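Local atomic coordinates of putative periplasmic or exported protein (Salmonella enterica subsp. enterica serovar Typhimurium, PDB entry 4GQZ), a protein that probably binds copper in the periplasm and contributes to copper resistance, and assembles as a V-shaped dimer. Residues D62-S67 with S151-T156; F95-T100 with K110-Y115. One frame throughout, in Å; residues are numbered along the deposited sequence.

Contact 1. Residues D62-S67 with S151-T156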
ATOM      1  N   ASP B  62       0.257   2.894  -2.917  1.00 20.31           N
ATOM      2  CA  ASP B  62       0.225   4.101  -3.755  1.00 23.38           C
ATOM      3  C   ASP B  62       1.566   4.832  -3.798  1.00 20.23           C
ATOM      4  O   ASP B  62       1.816   5.646  -4.698  1.00 20.79           O
ATOM      5  CB  ASP B  62      -0.809   5.092  -3.213  1.00 23.58           C
ATOM      6  CG  ASP B  62      -2.238   4.688  -3.503  1.00 27.32           C
ATOM      7  OD1 ASP B  62      -2.468   3.827  -4.387  1.00 27.86           O
ATOM      8  OD2 ASP B  62      -3.140   5.269  -2.852  1.00 30.75           O
ATOM      9  N   LYS B  63       2.415   4.569  -2.814  1.00 19.45           N
ATOM     10  CA  LYS B  63       3.676   5.289  -2.689  1.00 17.85           C
ATOM     11  C   LYS B  63       4.877   4.456  -3.120  1.00 18.74           C
ATOM     12  O   LYS B  63       4.942   3.247  -2.861  1.00 18.88           O
ATOM     13  CB  LYS B  63       3.880   5.728  -1.242  1.00 18.12           C
ATOM     14  CG  LYS B  63       2.815   6.681  -0.731  1.00 23.65           C
ATOM     15  CD  LYS B  63       2.942   8.019  -1.430  1.00 23.23           C
ATOM     16  CE  LYS B  63       1.963   9.042  -0.849  1.00 27.95           C
ATOM     17  NZ  LYS B  63       0.580   8.484  -0.793  1.00 32.55           N
ATOM     18  N   PHE B  64       5.834   5.123  -3.755  1.00 15.64           N
ATOM     19  CA  PHE B  64       7.105   4.520  -4.138  1.00 16.83           C
ATOM     20  C   PHE B  64       8.082   4.628  -2.957  1.00 15.42           C
ATOM     21  O   PHE B  64       8.187   5.679  -2.302  1.00 15.95           O
ATOM     22  CB  PHE B  64       7.624   5.298  -5.348  1.00 17.46           C
ATOM     23  CG  PHE B  64       8.895   4.761  -5.948  1.00 18.49           C
ATOM     24  CD1 PHE B  64      10.124   5.021  -5.366  1.00 16.90           C
ATOM     25  CD2 PHE B  64       8.859   4.057  -7.140  1.00 18.90           C
ATOM     26  CE1 PHE B  64      11.291   4.561  -5.943  1.00 19.01           C
ATOM     27  CE2 PHE B  64      10.019   3.607  -7.726  1.00 19.35           C
ATOM     28  CZ  PHE B  64      11.231   3.848  -7.128  1.00 19.66           C
ATOM     29  N   TYR B  65       8.798   3.546  -2.674  1.00 13.91           N
ATOM     30  CA  TYR B  65       9.814   3.566  -1.629  1.00 14.65           C
ATOM     31  C   TYR B  65      11.200   3.737  -2.212  1.00 17.00           C
ATOM     32  O   TYR B  65      11.689   2.881  -2.956  1.00 16.19           O
ATOM     33  CB  TYR B  65       9.790   2.268  -0.844  1.00 15.35           C
ATOM     34  CG  TYR B  65      10.613   2.263   0.437  1.00 16.67           C
ATOM     35  CD1 TYR B  65      10.205   2.989   1.544  1.00 15.79           C
ATOM     36  CD2 TYR B  65      11.755   1.470   0.559  1.00 16.28           C
ATOM     37  CE1 TYR B  65      10.921   2.957   2.735  1.00 18.03           C
ATOM     38  CE2 TYR B  65      12.483   1.430   1.757  1.00 16.93           C
ATOM     39  CZ  TYR B  65      12.049   2.183   2.835  1.00 16.49           C
ATOM     40  OH  TYR B  65      12.738   2.175   4.024  1.00 17.18           O
ATOM     41  N   LEU B  66      11.836   4.841  -1.853  1.00 14.73           N
ATOM     42  CA  LEU B  66      13.228   5.053  -2.188  1.00 15.74           C
ATOM     43  C   LEU B  66      14.089   4.957  -0.925  1.00 17.15           C
ATOM     44  O   LEU B  66      13.856   5.673   0.058  1.00 16.06           O
ATOM     45  CB  LEU B  66      13.373   6.425  -2.829  1.00 16.79           C
ATOM     46  CG  LEU B  66      14.796   6.835  -3.193  1.00 19.32           C
ATOM     47  CD1 LEU B  66      15.390   5.890  -4.244  1.00 18.39           C
ATOM     48  CD2 LEU B  66      14.791   8.291  -3.657  1.00 19.17           C
ATOM     49  N   SER B  67      15.096   4.085  -0.940  1.00 17.27           N
ATOM     50  CA  SER B  67      16.006   3.995   0.210  1.00 16.76           C
ATOM     51  C   SER B  67      17.402   4.432  -0.222  1.00 18.73           C
ATOM     52  O   SER B  67      17.939   3.931  -1.206  1.00 19.27           O
ATOM     53  CB  SER B  67      15.996   2.573   0.811  1.00 18.99           C
ATOM     54  OG  SER B  67      16.632   2.527   2.091  1.00 17.62           O
ATOM     55  N   SER B 151      12.020   2.770 -12.210  1.00 26.72           N
ATOM     56  CA  SER B 151      13.016   3.483 -11.412  1.00 26.37           C
ATOM     57  C   SER B 151      13.565   2.627 -10.272  1.00 25.43           C
ATOM     58  O   SER B 151      12.834   1.827  -9.680  1.00 25.54           O
ATOM     59  CB  SER B 151      12.426   4.772 -10.841  1.00 24.00           C
ATOM     60  OG  SER B 151      11.956   5.633 -11.865  1.00 24.56           O
ATOM     61  N   GLN B 152      14.842   2.825  -9.952  1.00 25.74           N
ATOM     62  CA  GLN B 152      15.509   2.068  -8.886  1.00 27.78           C
ATOM     63  C   GLN B 152      14.986   2.469  -7.517  1.00 23.22           C
ATOM     64  O   GLN B 152      14.531   3.594  -7.329  1.00 22.98           O
ATOM     65  CB  GLN B 152      17.023   2.291  -8.934  1.00 27.69           C
ATOM     66  CG  GLN B 152      17.434   3.684  -8.493  1.00 28.48           C
ATOM     67  CD  GLN B 152      18.827   4.073  -8.958  1.00 32.84           C
ATOM     68  OE1 GLN B 152      18.981   4.976  -9.777  1.00 36.53           O
ATOM     69  NE2 GLN B 152      19.845   3.404  -8.426  1.00 31.09           N
ATOM     70  N   THR B 153      15.057   1.545  -6.560  1.00 22.65           N
ATOM     71  CA  THR B 153      14.608   1.824  -5.205  1.00 21.63           C
ATOM     72  C   THR B 153      15.803   2.080  -4.294  1.00 22.41           C
ATOM     73  O   THR B 153      15.650   2.378  -3.100  1.00 21.67           O
ATOM     74  CB  THR B 153      13.758   0.664  -4.667  1.00 21.69           C
ATOM     75  OG1 THR B 153      14.534  -0.554  -4.642  1.00 16.75           O
ATOM     76  CG2 THR B 153      12.549   0.480  -5.562  1.00 19.88           C
ATOM     77  N   CYS B 154      17.000   1.978  -4.865  1.00 21.64           N
ATOM     78  CA  CYS B 154      18.207   2.152  -4.085  1.00 22.22           C
ATOM     79  C   CYS B 154      19.067   3.252  -4.696  1.00 23.65           C
ATOM     80  O   CYS B 154      19.371   3.221  -5.889  1.00 23.77           O
ATOM     81  CB  CYS B 154      18.985   0.836  -4.036  1.00 24.21           C
ATOM     82  SG  CYS B 154      20.293   0.830  -2.823  1.00 27.91           S
ATOM     83  N   LEU B 155      19.450   4.224  -3.875  1.00 21.58           N
ATOM     84  CA  LEU B 155      20.292   5.337  -4.325  1.00 20.41           C
ATOM     85  C   LEU B 155      21.526   5.407  -3.425  1.00 19.52           C
ATOM     86  O   LEU B 155      21.418   5.748  -2.238  1.00 17.49           O
ATOM     87  CB  LEU B 155      19.503   6.650  -4.263  1.00 16.68           C
ATOM     88  CG  LEU B 155      20.295   7.924  -4.562  1.00 21.14           C
ATOM     89  CD1 LEU B 155      20.964   7.839  -5.926  1.00 20.43           C
ATOM     90  CD2 LEU B 155      19.403   9.146  -4.482  1.00 20.83           C
ATOM     91  N   THR B 156      22.699   5.070  -3.967  1.00 18.33           N
ATOM     92  CA  THR B 156      23.927   5.102  -3.170  1.00 20.04           C
ATOM     93  C   THR B 156      24.907   6.160  -3.673  1.00 19.50           C
ATOM     94  O   THR B 156      25.940   6.397  -3.048  1.00 19.81           O
ATOM     95  CB  THR B 156      24.635   3.729  -3.148  1.00 18.46           C
ATOM     96  OG1 THR B 156      24.787   3.257  -4.491  1.00 20.10           O
ATOM     97  CG2 THR B 156      23.813   2.696  -2.362  1.00 21.16           C
TER

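Contact 2. Residues F95-T100 with K110-Y115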
ATOM      1  N   PHE B  95      20.597  13.345   9.454  1.00 24.49           N
ATOM      2  CA  PHE B  95      20.713  14.016   8.165  1.00 25.05           C
ATOM      3  C   PHE B  95      19.581  15.022   7.978  1.00 27.39           C
ATOM      4  O   PHE B  95      18.527  14.897   8.599  1.00 28.10           O
ATOM      5  CB  PHE B  95      20.671  12.992   7.025  1.00 24.88           C
ATOM      6  CG  PHE B  95      21.855  12.067   6.991  1.00 23.98           C
ATOM      7  CD1 PHE B  95      23.018  12.432   6.328  1.00 25.33           C
ATOM      8  CD2 PHE B  95      21.806  10.828   7.623  1.00 24.73           C
ATOM      9  CE1 PHE B  95      24.116  11.572   6.303  1.00 24.71           C
ATOM     10  CE2 PHE B  95      22.884   9.965   7.597  1.00 23.82           C
ATOM     11  CZ  PHE B  95      24.049  10.335   6.940  1.00 25.17           C
ATOM     12  N   THR B  96      19.804  16.025   7.137  1.00 24.97           N
ATOM     13  CA  THR B  96      18.706  16.849   6.652  1.00 27.39           C
ATOM     14  C   THR B  96      18.353  16.398   5.233  1.00 25.63           C
ATOM     15  O   THR B  96      19.224  16.302   4.365  1.00 24.90           O
ATOM     16  CB  THR B  96      19.060  18.343   6.672  1.00 29.97           C
ATOM     17  OG1 THR B  96      19.303  18.749   8.025  1.00 31.98           O
ATOM     18  CG2 THR B  96      17.912  19.166   6.126  1.00 31.17           C
ATOM     19  N   VAL B  97      17.077  16.109   5.002  1.00 23.01           N
ATOM     20  CA  VAL B  97      16.653  15.485   3.753  1.00 22.15           C
ATOM     21  C   VAL B  97      15.620  16.359   3.046  1.00 23.12           C
ATOM     22  O   VAL B  97      14.612  16.739   3.650  1.00 24.07           O
ATOM     23  CB  VAL B  97      16.044  14.089   4.026  1.00 22.44           C
ATOM     24  CG1 VAL B  97      15.505  13.452   2.733  1.00 21.42           C
ATOM     25  CG2 VAL B  97      17.081  13.165   4.706  1.00 24.02           C
ATOM     26  N   LYS B  98      15.872  16.690   1.781  1.00 20.25           N
ATOM     27  CA  LYS B  98      14.893  17.449   1.006  1.00 21.46           C
ATOM     28  C   LYS B  98      14.606  16.787  -0.325  1.00 21.11           C
ATOM     29  O   LYS B  98      15.526  16.484  -1.082  1.00 20.58           O
ATOM     30  CB  LYS B  98      15.358  18.889   0.757  1.00 23.16           C
ATOM     31  CG  LYS B  98      14.304  19.721   0.022  1.00 22.92           C
ATOM     32  CD  LYS B  98      14.647  21.217  -0.025  1.00 27.83           C
ATOM     33  CE  LYS B  98      15.879  21.489  -0.859  1.00 27.25           C
ATOM     34  NZ  LYS B  98      16.255  22.927  -0.778  1.00 30.92           N
ATOM     35  N   VAL B  99      13.330  16.560  -0.617  1.00 18.97           N
ATOM     36  CA  VAL B  99      12.956  16.062  -1.929  1.00 19.94           C
ATOM     37  C   VAL B  99      12.040  17.067  -2.601  1.00 20.73           C
ATOM     38  O   VAL B  99      11.026  17.471  -2.022  1.00 20.03           O
ATOM     39  CB  VAL B  99      12.247  14.709  -1.850  1.00 20.81           C
ATOM     40  CG1 VAL B  99      11.676  14.331  -3.222  1.00 20.60           C
ATOM     41  CG2 VAL B  99      13.214  13.648  -1.367  1.00 18.92           C
ATOM     42  N   THR B 100      12.407  17.472  -3.815  1.00 20.54           N
ATOM     43  CA  THR B 100      11.656  18.472  -4.561  1.00 21.68           C
ATOM     44  C   THR B 100      11.297  17.912  -5.934  1.00 23.72           C
ATOM     45  O   THR B 100      12.129  17.276  -6.572  1.00 23.69           O
ATOM     46  CB  THR B 100      12.478  19.791  -4.721  1.00 23.32           C
ATOM     47  OG1 THR B 100      13.725  19.518  -5.375  1.00 27.62           O
ATOM     48  CG2 THR B 100      12.783  20.397  -3.372  1.00 22.16           C
ATOM     49  N   LYS B 110      12.906  17.480   5.991  1.00 28.01           N
ATOM     50  CA  LYS B 110      13.034  17.269   7.431  1.00 30.73           C
ATOM     51  C   LYS B 110      14.339  16.618   7.864  1.00 29.96           C
ATOM     52  O   LYS B 110      15.083  16.072   7.047  1.00 27.12           O
ATOM     53  CB  LYS B 110      11.859  16.460   7.981  1.00 30.91           C
ATOM     54  CG  LYS B 110      11.692  15.068   7.408  1.00 30.50           C
ATOM     55  CD  LYS B 110      10.463  14.426   8.045  1.00 34.28           C
ATOM     56  CE  LYS B 110      10.295  12.973   7.640  1.00 36.78           C
ATOM     57  NZ  LYS B 110       9.850  12.800   6.227  1.00 39.10           N
ATOM     58  N   GLU B 111      14.597  16.692   9.168  1.00 32.21           N
ATOM     59  CA  GLU B 111      15.704  15.978   9.788  1.00 31.16           C
ATOM     60  C   GLU B 111      15.346  14.502   9.889  1.00 30.92           C
ATOM     61  O   GLU B 111      14.316  14.148  10.464  1.00 31.68           O
ATOM     62  CB  GLU B 111      15.971  16.528  11.195  1.00 33.76           C
ATOM     63  CG  GLU B 111      15.869  18.047  11.321  1.00 34.32           C
ATOM     64  CD  GLU B 111      16.781  18.781  10.357  1.00 37.06           C
ATOM     65  OE1 GLU B 111      17.844  18.221   9.994  1.00 38.98           O
ATOM     66  OE2 GLU B 111      16.428  19.918   9.947  1.00 41.18           O
HETATM   67  N   MSE B 112      16.185  13.639   9.321  1.00 27.94           N
HETATM   68  CA  MSE B 112      15.964  12.202   9.410  1.00 28.30           C
HETATM   69  C   MSE B 112      17.234  11.506   9.895  1.00 27.27           C
HETATM   70  O   MSE B 112      18.346  11.926   9.575  1.00 29.31           O
HETATM   71  CB  MSE B 112      15.534  11.641   8.051  1.00 26.52           C
HETATM   72  CG  MSE B 112      14.354  12.380   7.431  1.00 29.01           C
HETATM   73 SE   MSE B 112      13.767  11.535   5.766  1.00 40.19          SE
HETATM   74  CE  MSE B 112      12.885   9.975   6.544  1.00 26.33           C
ATOM     75  N   GLN B 113      17.056  10.448  10.671  1.00 26.42           N
ATOM     76  CA  GLN B 113      18.163   9.663  11.200  1.00 26.94           C
ATOM     77  C   GLN B 113      18.358   8.417  10.347  1.00 23.93           C
ATOM     78  O   GLN B 113      17.406   7.672  10.128  1.00 23.37           O
ATOM     79  CB  GLN B 113      17.809   9.232  12.618  1.00 27.18           C
ATOM     80  CG  GLN B 113      18.953   8.646  13.410  1.00 27.97           C
ATOM     81  CD  GLN B 113      19.751   9.710  14.125  1.00 30.32           C
ATOM     82  OE1 GLN B 113      19.658  10.899  13.803  1.00 32.73           O
ATOM     83  NE2 GLN B 113      20.535   9.295  15.108  1.00 32.04           N
ATOM     84  N   SER B 114      19.573   8.185   9.849  1.00 23.67           N
ATOM     85  CA  SER B 114      19.849   6.942   9.115  1.00 22.12           C
ATOM     86  C   SER B 114      19.685   5.754  10.048  1.00 21.87           C
ATOM     87  O   SER B 114      19.842   5.890  11.262  1.00 23.07           O
ATOM     88  CB  SER B 114      21.256   6.945   8.511  1.00 23.32           C
ATOM     89  OG  SER B 114      22.243   7.078   9.526  1.00 23.12           O
ATOM     90  N   TYR B 115      19.360   4.592   9.493  1.00 20.88           N
ATOM     91  CA  TYR B 115      19.120   3.405  10.320  1.00 21.05           C
ATOM     92  C   TYR B 115      20.427   2.669  10.589  1.00 22.59           C
ATOM     93  O   TYR B 115      21.501   3.113  10.158  1.00 22.21           O
ATOM     94  CB  TYR B 115      18.123   2.455   9.644  1.00 20.54           C
ATOM     95  CG  TYR B 115      16.978   3.173   8.961  1.00 20.45           C
ATOM     96  CD1 TYR B 115      16.384   4.282   9.545  1.00 19.94           C
ATOM     97  CD2 TYR B 115      16.515   2.754   7.718  1.00 19.74           C
ATOM     98  CE1 TYR B 115      15.354   4.960   8.917  1.00 22.32           C
ATOM     99  CE2 TYR B 115      15.480   3.426   7.077  1.00 20.34           C
ATOM    100  CZ  TYR B 115      14.904   4.527   7.687  1.00 22.19           C
ATOM    101  OH  TYR B 115      13.867   5.211   7.072  1.00 21.71           O
TER

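Contact 1. Residues D62-S67 with S151-T156
Ser67 meets Thr153 and Leu155 through two backbone hydrogen bonds that splice strand 154-155, in parallel, onto the edge of strand 63-68; strand 154-155 is thereby one outer strand of a mixed three-stranded sheet, with 63-68 in the middle and 120-125 on its other side. Ser67 N gives its hydrogen to Thr153 O at 2.8 Å, almost straight at 174°, and Ser67 O takes one from Leu155 N at 3.1 Å. Ser67 thus bonds to the two residues flanking Cys154, its bridge partner, the staggered pattern expected of a parallel bridge. Cys154 CA, 3.4 Å from Ser67 O, adds a C-H...O contact. The bridged Ser67 and Cys154 side chains lie on one face; Cys154 is tied there by its disulfide to Cys78, while Ser67 OG bonds Asp28.

Among the apolar contacts, Leu66 sends CD1 alongside Leu155 CB at 4.2 Å and to 3.7 Å from Thr153 O; Ile145 of strand 139-146 touches both leucines. Thr153 packs its methyl-bearing side against the 63-68 backbone, CB lying 3.5 Å from Tyr65 O. Its OG1, set between backbone N and carbonyl carbon (chi1 60°), bonds instead to Ile42 O and His81 N, linking this junction to the neighbouring four-stranded sheet.

The aromatic contact is made by Phe64. With CG opposite the backbone N (chi1 -176°), the ring leans out from its strand to the loop entering 154-155. Two carbonyl oxygens lie in the ring plane at its outer, weakly positive C-H edge: Phe64 CZ is 3.6 Å from Ser151 O and 3.3 Å from Gln152 O.

Contact 2. Residues F95-T100 with K110-Y115
Glu111 curls back over the strand pairing to reach Thr96, its partner in an antiparallel, non-hydrogen-bonded pair whose CA atoms are 4.4 Å apart. Glu111 CB starts 4.0 Å from Phe95 O. A turn about the CB-CG bond (chi2 -56°) brings CD to 3.4 Å from Thr96 OG1, so that the two side chains run abreast. At the tip OE1 accepts a short bond from Thr96 OG1, 2.5 Å, through its syn lone pair, which faces OE2; OE2 itself stands farther off, 3.7 Å from the same Thr96 OG1 and beyond it near CG2. The hydroxyl's position beside the backbone N of Thr96 (chi1 -63°) suits this bond, made on a partly exposed face.

Phe95 with Met112 and Val97 with Lys110 flank it as hydrogen-bonded pairs, each closed by two backbone bonds, four in all. The shortest runs from Phe95 N to Met112 O, 2.7 Å. On the opposite face, selenomethionine Met112 crosses Val97, SE lying 3.8 Å from Val97 CB and equally near CG2, while Ile120 and Val122 of strand 120-125 touch Met112 from beyond. Phe95 turns a ring edge to Ser114: CE2 is 3.5 Å from Ser114 OG, which lies in the ring plane and is bonded to Met90 O and Lys93 N.

The axes of strands 95-100 and 111-113 make 121°, a strong splay, although their bridges are antiparallel. Strand 94-101 pairs with 106-109 before the corner at Lys110 and with 111-113 after it: a bent beta hairpin at the edge of a curled antiparallel sheet.

How the contacts relate
Contact 1 lies deep, its centre about 6 Å from that of the chain, with most of its touching residues buried; contact 2, its centre about 13 Å from the same point, is only partly buried and has two exposed members. Both are strand pairings, but contact 1 is a brief parallel bridge between segments 84 residues apart, whereas contact 2 is a local antiparallel hairpin within the intervening chain. Contact 1 joins aliphatic and aromatic groups to carbonyls and holds one half of a disulfide, while contact 2 has an apolar face and an outer one with a hydroxyl-carboxylate bond. Strand 120-125 touches both, through Leu66 and Met112, and Tyr65 OH packs against Tyr115 CE2 at 4.3 Å.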